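Local coordinates for protein induced by osmotic stress (Scheffersomyces stipitis, PDB 5YWN), which probably catalyses the NADP(H)-dependent asymmetric reduction of haloketones and related carbonyl compounds, as a member of the dihydroflavonol-4-reductase subfamily, at residues Gly197-Ala200 with Glu204-Gly207; Ser218-Asn223 with Lys327-Val332. The protein carries 1 engineered substitution. All blocks are in the same frame, centred on the assembly; numbering follows the deposited sequence.

Contact 1 of 2, residues Gly197-Ala200 with Glu204-Gly207; sequences GPQA and EVKG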
ATOM      1  N   GLY A 197     -10.286  -0.414   4.168  1.00 19.14           N
ATOM      2  CA  GLY A 197     -10.460  -1.589   4.950  1.00 21.16           C
ATOM      3  C   GLY A 197      -9.962  -1.554   6.384  1.00 20.92           C
ATOM      4  O   GLY A 197      -9.271  -0.682   6.778  1.00 21.14           O
ATOM      5  N   PRO A 198     -10.363  -2.527   7.181  1.00 19.73           N
ATOM      6  CA  PRO A 198      -9.994  -2.548   8.593  1.00 22.43           C
ATOM      7  C   PRO A 198      -8.514  -2.712   8.832  1.00 25.48           C
ATOM      8  O   PRO A 198      -7.876  -3.240   8.001  1.00 24.59           O
ATOM      9  CB  PRO A 198     -10.726  -3.767   9.117  1.00 23.94           C
ATOM     10  CG  PRO A 198     -10.835  -4.664   7.963  1.00 21.79           C
ATOM     11  CD  PRO A 198     -11.018  -3.779   6.793  1.00 23.30           C
ATOM     12  N   GLN A 199      -8.009  -2.195   9.937  1.00 25.24           N
ATOM     13  CA  GLN A 199      -6.639  -2.389  10.364  1.00 26.16           C
ATOM     14  C   GLN A 199      -6.417  -3.810  10.830  1.00 29.55           C
ATOM     15  O   GLN A 199      -7.311  -4.406  11.313  1.00 25.47           O
ATOM     16  CB  GLN A 199      -6.288  -1.483  11.518  1.00 28.28           C
ATOM     17  CG  GLN A 199      -6.742  -0.068  11.411  1.00 31.25           C
ATOM     18  CD  GLN A 199      -5.843   0.783  10.572  1.00 33.22           C
ATOM     19  OE1 GLN A 199      -4.683   0.885  10.818  1.00 36.34           O
ATOM     20  NE2 GLN A 199      -6.401   1.416   9.602  1.00 32.90           N
ATOM     21  N   ALA A 200      -5.198  -4.309  10.730  1.00 25.96           N
ATOM     22  CA  ALA A 200      -4.903  -5.664  11.128  1.00 28.24           C
ATOM     23  C   ALA A 200      -5.203  -5.959  12.621  1.00 30.44           C
ATOM     24  O   ALA A 200      -5.671  -6.990  12.952  1.00 25.14           O
ATOM     25  CB  ALA A 200      -3.481  -6.028  10.775  1.00 26.57           C
ATOM     26  N   GLU A 204      -4.297  -0.988  17.111  1.00 33.10           N
ATOM     27  CA  GLU A 204      -3.679  -0.012  16.302  1.00 31.66           C
ATOM     28  C   GLU A 204      -4.646   1.007  15.758  1.00 34.83           C
ATOM     29  O   GLU A 204      -4.253   1.946  15.162  1.00 40.65           O
ATOM     30  CB  GLU A 204      -2.877  -0.681  15.185  1.00 32.32           C
ATOM     31  CG  GLU A 204      -1.668  -1.496  15.663  1.00 32.54           C
ATOM     32  CD  GLU A 204      -0.487  -0.647  16.100  1.00 38.66           C
ATOM     33  OE1 GLU A 204      -0.266  -0.507  17.294  1.00 40.35           O
ATOM     34  OE2 GLU A 204       0.199  -0.085  15.256  1.00 38.00           O
ATOM     35  N   VAL A 205      -5.908   0.817  15.992  1.00 35.66           N
ATOM     36  CA  VAL A 205      -6.898   1.717  15.475  1.00 40.12           C
ATOM     37  C   VAL A 205      -6.768   3.155  15.999  1.00 46.40           C
ATOM     38  O   VAL A 205      -6.792   4.081  15.229  1.00 44.90           O
ATOM     39  CB  VAL A 205      -8.301   1.147  15.747  1.00 36.94           C
ATOM     40  CG1 VAL A 205      -9.382   2.156  15.493  1.00 35.97           C
ATOM     41  CG2 VAL A 205      -8.523  -0.089  14.924  1.00 30.88           C
ATOM     42  N   LYS A 206      -6.644   3.319  17.293  1.00 40.66           N
ATOM     43  CA  LYS A 206      -6.540   4.635  17.827  1.00 52.88           C
ATOM     44  C   LYS A 206      -5.282   5.448  17.389  1.00 53.62           C
ATOM     45  O   LYS A 206      -5.322   6.657  17.324  1.00 54.12           O
ATOM     46  CB  LYS A 206      -6.754   4.616  19.338  1.00 51.29           C
ATOM     47  CG  LYS A 206      -8.206   4.587  19.773  1.00 55.55           C
ATOM     48  CD  LYS A 206      -9.090   5.429  18.854  1.00 56.85           C
ATOM     49  CE  LYS A 206     -10.586   5.398  19.171  1.00 55.54           C
ATOM     50  NZ  LYS A 206     -10.955   5.000  20.557  1.00 46.75           N
ATOM     51  N   GLY A 207      -4.186   4.782  17.106  1.00 47.12           N
ATOM     52  CA  GLY A 207      -2.945   5.489  16.911  1.00 58.90           C
ATOM     53  C   GLY A 207      -2.579   6.481  15.804  1.00 64.28           C
ATOM     54  O   GLY A 207      -2.104   7.544  16.117  1.00 67.98           O
TER
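Gln199 and Val205 carry this surface contact by van der Waals packing alone: CG of Gln199 lies 3.9 Å from CG2 of Val205, and the two side chains meet at a slant. The torsions explain the meeting. Val205 sets CG1 anti to its backbone N (chi1 168°), which leaves CG2 beside that N as the methyl facing the glutamine. Gln199 places CG anti to its own carbonyl carbon (chi1 -44°), which brings this methylene up to the valine methyl, and a bend at the next torsion turns the amide aside; OE1 of Gln199 comes no nearer to the carbonyl O of Glu204 than 4.5 Å.

No hydrogen bond spans the two segments; the side chain of Glu204 and the carbonyl of Gly197 are held from elsewhere. The carboxylate of Glu204 leads away from Gln199 and is held at both oxygens, OE1 by Asn41 and OE2 by Gln16, while the carbonyl O of Gly197 accepts from the hydroxyl of Tyr13, an NADP(+)-binding residue. Within 204-207 a weak bond links N of Gly207 to O of Glu204 (3.4 Å), in keeping with helical backbone angles. This loop, which follows strand 194-196, borders the cofactor cleft of the extended short-chain dehydrogenase/reductase fold.

Contact 2 of 2, residues Ser218-Asn223 with Lys327-Val332; sequences SVLKLN and KQVLKV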
ATOM      1  N   SER A 218     -13.328   9.026   8.252  1.00 29.66           N
ATOM      2  CA  SER A 218     -13.651  10.388   8.494  1.00 31.77           C
ATOM      3  C   SER A 218     -15.160  10.699   8.364  1.00 31.05           C
ATOM      4  O   SER A 218     -15.608  11.657   8.878  1.00 29.95           O
ATOM      5  CB  SER A 218     -12.852  11.284   7.571  1.00 29.75           C
ATOM      6  OG  SER A 218     -13.241  11.113   6.252  1.00 27.94           O
ATOM      7  N   VAL A 219     -15.902   9.843   7.703  1.00 27.81           N
ATOM      8  CA  VAL A 219     -17.304  10.076   7.518  1.00 27.87           C
ATOM      9  C   VAL A 219     -18.014  10.164   8.853  1.00 25.80           C
ATOM     10  O   VAL A 219     -18.964  10.795   8.959  1.00 30.28           O
ATOM     11  CB  VAL A 219     -18.021   9.058   6.624  1.00 27.23           C
ATOM     12  CG1 VAL A 219     -17.290   8.818   5.367  1.00 33.05           C
ATOM     13  CG2 VAL A 219     -18.278   7.766   7.336  1.00 30.50           C
ATOM     14  N   LEU A 220     -17.493   9.476   9.833  1.00 30.40           N
ATOM     15  CA  LEU A 220     -17.990   9.455  11.175  1.00 30.84           C
ATOM     16  C   LEU A 220     -17.888  10.823  11.848  1.00 33.59           C
ATOM     17  O   LEU A 220     -18.575  11.097  12.749  1.00 35.10           O
ATOM     18  CB  LEU A 220     -17.287   8.385  11.985  1.00 31.04           C
ATOM     19  CG  LEU A 220     -17.435   6.955  11.492  1.00 33.32           C
ATOM     20  CD1 LEU A 220     -16.933   5.942  12.491  1.00 31.68           C
ATOM     21  CD2 LEU A 220     -18.867   6.674  11.154  1.00 32.24           C
ATOM     22  N   LYS A 221     -17.014  11.664  11.359  1.00 34.60           N
ATOM     23  CA  LYS A 221     -16.877  12.997  11.858  1.00 34.51           C
ATOM     24  C   LYS A 221     -17.762  14.054  11.207  1.00 36.21           C
ATOM     25  O   LYS A 221     -17.776  15.181  11.623  1.00 34.06           O
ATOM     26  CB  LYS A 221     -15.454  13.388  11.780  1.00 33.32           C
ATOM     27  CG  LYS A 221     -14.571  12.525  12.624  1.00 34.40           C
ATOM     28  CD  LYS A 221     -13.325  12.173  11.874  1.00 38.13           C
ATOM     29  CE  LYS A 221     -12.111  12.218  12.743  1.00 40.76           C
ATOM     30  NZ  LYS A 221     -11.245  11.033  12.744  1.00 53.00           N
ATOM     31  N   LEU A 222     -18.499  13.667  10.193  1.00 31.16           N
ATOM     32  CA  LEU A 222     -19.434  14.548   9.598  1.00 36.37           C
ATOM     33  C   LEU A 222     -20.616  14.786  10.533  1.00 36.35           C
ATOM     34  O   LEU A 222     -20.867  14.047  11.415  1.00 41.06           O
ATOM     35  CB  LEU A 222     -19.924  14.032   8.276  1.00 31.83           C
ATOM     36  CG  LEU A 222     -18.917  13.830   7.173  1.00 31.66           C
ATOM     37  CD1 LEU A 222     -19.567  13.080   6.054  1.00 30.29           C
ATOM     38  CD2 LEU A 222     -18.368  15.141   6.674  1.00 29.82           C
ATOM     39  N   ASN A 223     -21.314  15.849  10.312  1.00 38.03           N
ATOM     40  CA  ASN A 223     -22.533  16.108  11.026  1.00 38.45           C
ATOM     41  C   ASN A 223     -23.611  16.416  10.030  1.00 36.91           C
ATOM     42  O   ASN A 223     -23.335  16.653   8.894  1.00 33.45           O
ATOM     43  CB  ASN A 223     -22.375  17.223  12.075  1.00 41.90           C
ATOM     44  CG  ASN A 223     -22.206  18.585  11.457  1.00 44.81           C
ATOM     45  OD1 ASN A 223     -22.939  18.977  10.570  1.00 41.68           O
ATOM     46  ND2 ASN A 223     -21.219  19.320  11.940  1.00 52.76           N
ATOM     47  N   LYS A 327     -17.053  -0.889  11.324  1.00 22.16           N
ATOM     48  CA  LYS A 327     -17.379  -1.762  12.434  1.00 26.40           C
ATOM     49  C   LYS A 327     -16.212  -1.770  13.382  1.00 29.96           C
ATOM     50  O   LYS A 327     -16.406  -1.659  14.528  1.00 26.57           O
ATOM     51  CB  LYS A 327     -17.626  -3.177  11.982  1.00 25.14           C
ATOM     52  CG  LYS A 327     -19.048  -3.457  11.669  1.00 34.33           C
ATOM     53  CD  LYS A 327     -19.355  -4.893  11.274  1.00 38.95           C
ATOM     54  CE  LYS A 327     -20.791  -5.020  10.806  1.00 39.70           C
ATOM     55  NZ  LYS A 327     -21.016  -6.039   9.737  1.00 52.16           N
ATOM     56  N   GLN A 328     -14.996  -1.831  12.864  1.00 25.60           N
ATOM     57  CA  GLN A 328     -13.845  -1.789  13.711  1.00 24.79           C
ATOM     58  C   GLN A 328     -13.700  -0.511  14.509  1.00 27.10           C
ATOM     59  O   GLN A 328     -13.405  -0.565  15.649  1.00 28.04           O
ATOM     60  CB  GLN A 328     -12.579  -2.022  12.924  1.00 27.54           C
ATOM     61  CG  GLN A 328     -11.339  -2.083  13.773  1.00 28.24           C
ATOM     62  CD  GLN A 328     -10.121  -2.498  13.012  1.00 31.18           C
ATOM     63  OE1 GLN A 328      -9.783  -1.910  12.035  1.00 26.80           O
ATOM     64  NE2 GLN A 328      -9.462  -3.514  13.490  1.00 27.46           N
ATOM     65  N   VAL A 329     -13.884   0.623  13.882  1.00 27.05           N
ATOM     66  CA  VAL A 329     -13.760   1.873  14.559  1.00 29.75           C
ATOM     67  C   VAL A 329     -14.834   2.008  15.650  1.00 31.69           C
ATOM     68  O   VAL A 329     -14.573   2.480  16.693  1.00 29.98           O
ATOM     69  CB  VAL A 329     -13.767   3.070  13.600  1.00 32.41           C
ATOM     70  CG1 VAL A 329     -13.874   4.377  14.381  1.00 31.84           C
ATOM     71  CG2 VAL A 329     -12.537   3.056  12.730  1.00 26.97           C
ATOM     72  N   LEU A 330     -16.024   1.563  15.361  1.00 29.19           N
ATOM     73  CA  LEU A 330     -17.086   1.567  16.347  1.00 34.56           C
ATOM     74  C   LEU A 330     -16.765   0.654  17.529  1.00 35.62           C
ATOM     75  O   LEU A 330     -16.959   1.023  18.635  1.00 35.80           O
ATOM     76  CB  LEU A 330     -18.428   1.233  15.748  1.00 24.44           C
ATOM     77  CG  LEU A 330     -18.965   2.186  14.721  1.00 28.15           C
ATOM     78  CD1 LEU A 330     -20.301   1.805  14.208  1.00 27.92           C
ATOM     79  CD2 LEU A 330     -18.990   3.581  15.209  1.00 35.67           C
ATOM     80  N   LYS A 331     -16.246  -0.511  17.262  1.00 32.45           N
ATOM     81  CA  LYS A 331     -15.930  -1.447  18.301  1.00 37.35           C
ATOM     82  C   LYS A 331     -14.959  -0.869  19.294  1.00 38.05           C
ATOM     83  O   LYS A 331     -15.074  -1.049  20.456  1.00 39.40           O
ATOM     84  CB  LYS A 331     -15.352  -2.696  17.698  1.00 34.24           C
ATOM     85  CG  LYS A 331     -15.018  -3.786  18.686  1.00 41.51           C
ATOM     86  CD  LYS A 331     -14.762  -5.099  17.997  1.00 40.85           C
ATOM     87  CE  LYS A 331     -13.882  -6.032  18.779  1.00 41.22           C
ATOM     88  NZ  LYS A 331     -13.310  -7.069  17.912  1.00 42.59           N
ATOM     89  N   VAL A 332     -14.005  -0.146  18.795  1.00 37.16           N
ATOM     90  CA  VAL A 332     -12.972   0.391  19.628  1.00 40.30           C
ATOM     91  C   VAL A 332     -13.395   1.678  20.352  1.00 39.89           C
ATOM     92  O   VAL A 332     -12.822   2.057  21.316  1.00 42.12           O
ATOM     93  CB  VAL A 332     -11.684   0.502  18.832  1.00 37.42           C
ATOM     94  CG1 VAL A 332     -10.556   0.873  19.743  1.00 44.09           C
ATOM     95  CG2 VAL A 332     -11.357  -0.840  18.238  1.00 36.95           C
TER
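Leu220 reaches across to helix 318-332 with one methyl, CD1, which touches two consecutive residues. CD1 of Leu220 lies 3.9 Å from CG1 of Val329. The same CD1 of Leu220 is 4.1 Å from CD2 of Leu330. Leu220 and Val329 run past one another in opposite directions, whereas Leu330 comes in at an angle. The extended second torsion of Leu220 (chi2 -169°) carries CD1 out to the helix. In Val329, CG1 stands anti to the backbone N (chi1 170°) and becomes the branch that meets the leucine. The first bond of the Leu330 side chain runs across the line to 218-223, yet its end comes nearer. The closest CA atoms, those of Leu220 and Val329, are 9.3 Å apart, a gap that the side chains alone bridge.

Further out, a 3-10 turn and a helix present these residues to each other. A bond from N of Lys221 to O of Ser218 (2.9 Å) closes the turn 218-221, and helical bonds such as Lys331 N to Lys327 O (3.0 Å) continue through 327-332. Leu282 also packs on Leu220 and Phe279 on Leu330, while Lys221 forms a salt bridge with Glu214. This is plain apolar packing at the protein surface, joining the C-terminal helix to the 3-10 turn that follows helix 211-217 in a Rossmann-type reductase.

In the fold
Gln328 connects the two contacts, whose centres lie about 12 Å apart. From helix 318-332, OE1 of Gln328 probably accepts a hydrogen bond from N of Gln199 (2.8 Å), and CD of Gln328 packs on CG2 of Val205 at 3.5 Å. The C-terminal helix thus meets the loop of contact 1 through Gln328 and the 3-10 turn of contact 2 through Val329 and Leu330. Contact 1 lies closer to the cofactor-binding residue Tyr13 than contact 2 does. The side chain of Gln199 in contact 1 is about 7 Å from bound NADP and about 3 Å from that of Tyr13. In contact 2 the side chain of Val329 remains about 10 Å from that of Tyr13.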